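Side-chain contact in catechol 1,2-dioxygenase (Burkholderia vietnamiensis, PDB 5TD3), which catalyses the intradiol ring cleavage of catechol with molecular oxygen, yielding cis,cis-muconate: residues Leu52-Ala55 with Ile56-Asp60. Residues are numbered along the deposited sequence; the frame is centred on the assembly and turned at random.
Sequences LFKA and IDDLD. With PTY (phosphatidylethanolamine), chain J.
The last two turns of helix 39-59, in the N-terminal helical region of the dioxygenase, carry i/i+4 side-chain pairs, K54 with D58 and L52 with I56, over an unbroken alpha-helical ladder. Four N-H to O bonds define that ladder, from I56 N to L52 O, the straightest at 169°, through to L59 N and A55 O at 2.8 Å. D60 is the first residue to leave helical phi/psi, with positive phi.

K54 and D58 form a salt bridge: K54 NZ lies 2.8 Å from D58 OD2 and meets its syn lone pair, on the side of the other carboxylate oxygen. The lysine chain is extended as far as CE, and the bend at its last torsion (chi4 -49°) turns the ammonium in to the carboxylate. R47 of the second subunit makes a salt bridge to the same OD2, so two cationic groups converge on one oxygen, which would probably favour the ionised aspartate.

The second pair is apolar: L52 CD1 packs 3.8 Å from I56 CD1. With CG1 anti to its own carbonyl carbon (chi1 -73°), I56 reaches back along the helix, and its CG1 sits 3.4 Å from L52 O. The other leucine branch faces phosphatidylethanolamine: L52 CD2 is 4.0 Å from both C20 and C22 of the acyl chain.

D57 turns its carboxylate away from residues 52-55, where OD1 accepts from V13 N and OD2 from F14 N, while R98 of the second subunit pairs with OD1. F53 stacks on Y94 of that subunit, placing this helix end at the dimer interface. The terminal methyl C29 of the lipid comes as close as 3.4 Å to L52 N.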
loop_
_atom_site.group_PDB
_atom_site.type_symbol
_atom_site.label_atom_id
_atom_site.label_comp_id
_atom_site.label_asym_id
_atom_site.label_seq_id
_atom_site.Cartn_x
_atom_site.Cartn_y
_atom_site.Cartn_z
ATOM N N LEU A 52 9.887 8.409 -5.680
ATOM C CA LEU A 52 9.704 7.089 -6.282
ATOM C C LEU A 52 10.167 7.086 -7.732
ATOM O O LEU A 52 10.874 6.169 -8.170
ATOM C CB LEU A 52 8.240 6.648 -6.171
ATOM C CG LEU A 52 7.843 5.358 -6.898
ATOM C CD1 LEU A 52 8.708 4.169 -6.488
ATOM C CD2 LEU A 52 6.376 5.063 -6.631
ATOM N N PHE A 53 9.770 8.104 -8.501
ATOM C CA PHE A 53 10.224 8.188 -9.885
ATOM C C PHE A 53 11.744 8.220 -9.967
ATOM O O PHE A 53 12.334 7.608 -10.861
ATOM C CB PHE A 53 9.656 9.428 -10.577
ATOM C CG PHE A 53 8.207 9.325 -10.963
ATOM C CD1 PHE A 53 7.395 8.318 -10.473
ATOM C CD2 PHE A 53 7.658 10.259 -11.830
ATOM C CE1 PHE A 53 6.062 8.247 -10.830
ATOM C CE2 PHE A 53 6.321 10.197 -12.191
ATOM C CZ PHE A 53 5.525 9.191 -11.694
ATOM N N LYS A 54 12.391 8.953 -9.058
ATOM C CA LYS A 54 13.847 9.057 -9.101
ATOM C C LYS A 54 14.519 7.743 -8.708
ATOM O O LYS A 54 15.538 7.365 -9.294
ATOM C CB LYS A 54 14.314 10.190 -8.188
ATOM C CG LYS A 54 15.790 10.495 -8.315
ATOM C CD LYS A 54 16.178 11.683 -7.451
ATOM C CE LYS A 54 17.572 12.161 -7.807
ATOM N NZ LYS A 54 18.554 11.040 -7.846
ATOM N N ALA A 55 13.966 7.035 -7.716
ATOM C CA ALA A 55 14.526 5.738 -7.342
ATOM C C ALA A 55 14.397 4.728 -8.481
ATOM O O ALA A 55 15.323 3.950 -8.732
ATOM C CB ALA A 55 13.845 5.211 -6.080
ATOM N N ILE A 56 13.247 4.715 -9.166
ATOM C CA ILE A 56 13.067 3.839 -10.322
ATOM C C ILE A 56 14.119 4.146 -11.375
ATOM O O ILE A 56 14.737 3.235 -11.938
ATOM C CB ILE A 56 11.642 3.984 -10.889
ATOM C CG1 ILE A 56 10.631 3.320 -9.950
ATOM C CG2 ILE A 56 11.560 3.420 -12.316
ATOM C CD1 ILE A 56 9.218 3.675 -10.248
ATOM N N ASP A 57 14.353 5.440 -11.634
ATOM C CA ASP A 57 15.385 5.868 -12.571
ATOM C C ASP A 57 16.777 5.428 -12.109
ATOM O O ASP A 57 17.558 4.873 -12.888
ATOM C CB ASP A 57 15.306 7.397 -12.720
ATOM C CG ASP A 57 15.671 7.893 -14.107
ATOM O OD1 ASP A 57 15.403 7.200 -15.111
ATOM O OD2 ASP A 57 16.208 9.015 -14.189
ATOM N N ASP A 58 17.098 5.666 -10.836
ATOM C CA ASP A 58 18.449 5.429 -10.335
ATOM C C ASP A 58 18.765 3.945 -10.242
ATOM O O ASP A 58 19.890 3.526 -10.538
ATOM C CB ASP A 58 18.621 6.073 -8.962
ATOM C CG ASP A 58 18.788 7.574 -9.037
ATOM O OD1 ASP A 58 19.025 8.099 -10.148
ATOM O OD2 ASP A 58 18.695 8.225 -7.982
ATOM N N LEU A 59 17.810 3.145 -9.790
ATOM C CA LEU A 59 18.023 1.720 -9.592
ATOM C C LEU A 59 17.628 0.898 -10.812
ATOM O O LEU A 59 17.743 -0.328 -10.776
ATOM C CB LEU A 59 17.252 1.234 -8.345
ATOM C CG LEU A 59 17.953 1.371 -6.983
ATOM C CD1 LEU A 59 18.266 2.831 -6.644
ATOM C CD2 LEU A 59 17.180 0.721 -5.859
ATOM N N ASP A 60 17.190 1.553 -11.887
ATOM C CA ASP A 60 16.683 0.895 -13.087
ATOM C C ASP A 60 15.635 -0.153 -12.713
ATOM O O ASP A 60 15.693 -1.314 -13.128
ATOM C CB ASP A 60 17.819 0.291 -13.911
ATOM C CG ASP A 60 17.412 0.020 -15.347
ATOM O OD1 ASP A 60 16.446 0.653 -15.838
ATOM O OD2 ASP A 60 18.070 -0.820 -15.989
HETATM C C1 PTY J . -5.652 12.819 5.846
HETATM C C2 PTY J . -11.358 8.955 5.371
HETATM C C3 PTY J . -10.268 9.880 4.773
HETATM O O4 PTY J . -4.672 13.548 5.074
HETATM C C5 PTY J . -7.111 10.798 5.664
HETATM C C6 PTY J . -6.201 11.749 4.937
HETATM O O7 PTY J . -5.048 10.979 4.472
HETATM C C8 PTY J . -5.135 10.331 3.300
HETATM O O10 PTY J . -6.104 10.362 2.588
HETATM C C11 PTY J . -3.877 9.558 3.022
HETATM C C12 PTY J . -3.353 9.666 1.598
HETATM C C13 PTY J . -1.995 8.990 1.418
HETATM C C14 PTY J . -1.451 9.092 0.010
HETATM C C15 PTY J . -0.024 8.609 -0.192
HETATM C C16 PTY J . 0.416 8.733 -1.644
HETATM C C17 PTY J . 1.861 8.386 -1.949
HETATM C C18 PTY J . 2.226 8.624 -3.407
HETATM C C19 PTY J . 3.636 8.234 -3.839
HETATM C C20 PTY J . 3.889 6.748 -4.057
HETATM C C21 PTY J . 4.164 5.974 -2.778
HETATM C C22 PTY J . 4.728 4.567 -2.966
HETATM C C23 PTY J . 5.129 3.874 -1.668
HETATM C C24 PTY J . 6.005 4.730 -0.765
HETATM C C25 PTY J . 7.279 5.235 -1.427
HETATM C C26 PTY J . 7.871 6.465 -0.757
HETATM C C27 PTY J . 8.950 7.134 -1.579
HETATM C C28 PTY J . 10.128 6.219 -1.820
HETATM C C29 PTY J . 10.985 6.676 -2.968
HETATM C C30 PTY J . -3.466 13.727 5.614
HETATM C C31 PTY J . -2.510 14.315 4.618
HETATM O O30 PTY J . -3.193 13.441 6.748
HETATM C C32 PTY J . -1.785 13.255 3.798
HETATM C C33 PTY J . -0.782 12.472 4.620
HETATM C C34 PTY J . -0.138 11.315 3.878
HETATM C C35 PTY J . 1.059 10.740 4.606
HETATM C C36 PTY J . 1.672 9.527 3.943
HETATM C C37 PTY J . 3.026 9.167 4.513
HETATM C C38 PTY J . 3.486 7.787 4.128
HETATM C C39 PTY J . 2.855 6.693 4.961
HETATM C C40 PTY J . 2.601 5.398 4.220
HETATM C C41 PTY J . 3.754 4.905 3.368
HETATM C C42 PTY J . 3.601 5.223 1.888
HETATM C C43 PTY J . 2.157 5.190 1.423
HETATM C C44 PTY J . 2.010 5.223 -0.074
HETATM P P1 PTY J . -9.503 11.632 6.775
HETATM O O11 PTY J . -10.322 11.157 5.463
HETATM O O12 PTY J . -9.894 10.704 7.929
HETATM O O13 PTY J . -9.896 13.012 7.157
HETATM O O14 PTY J . -7.908 11.533 6.619
HETATM N N1 PTY J . -10.755 8.290 6.527
#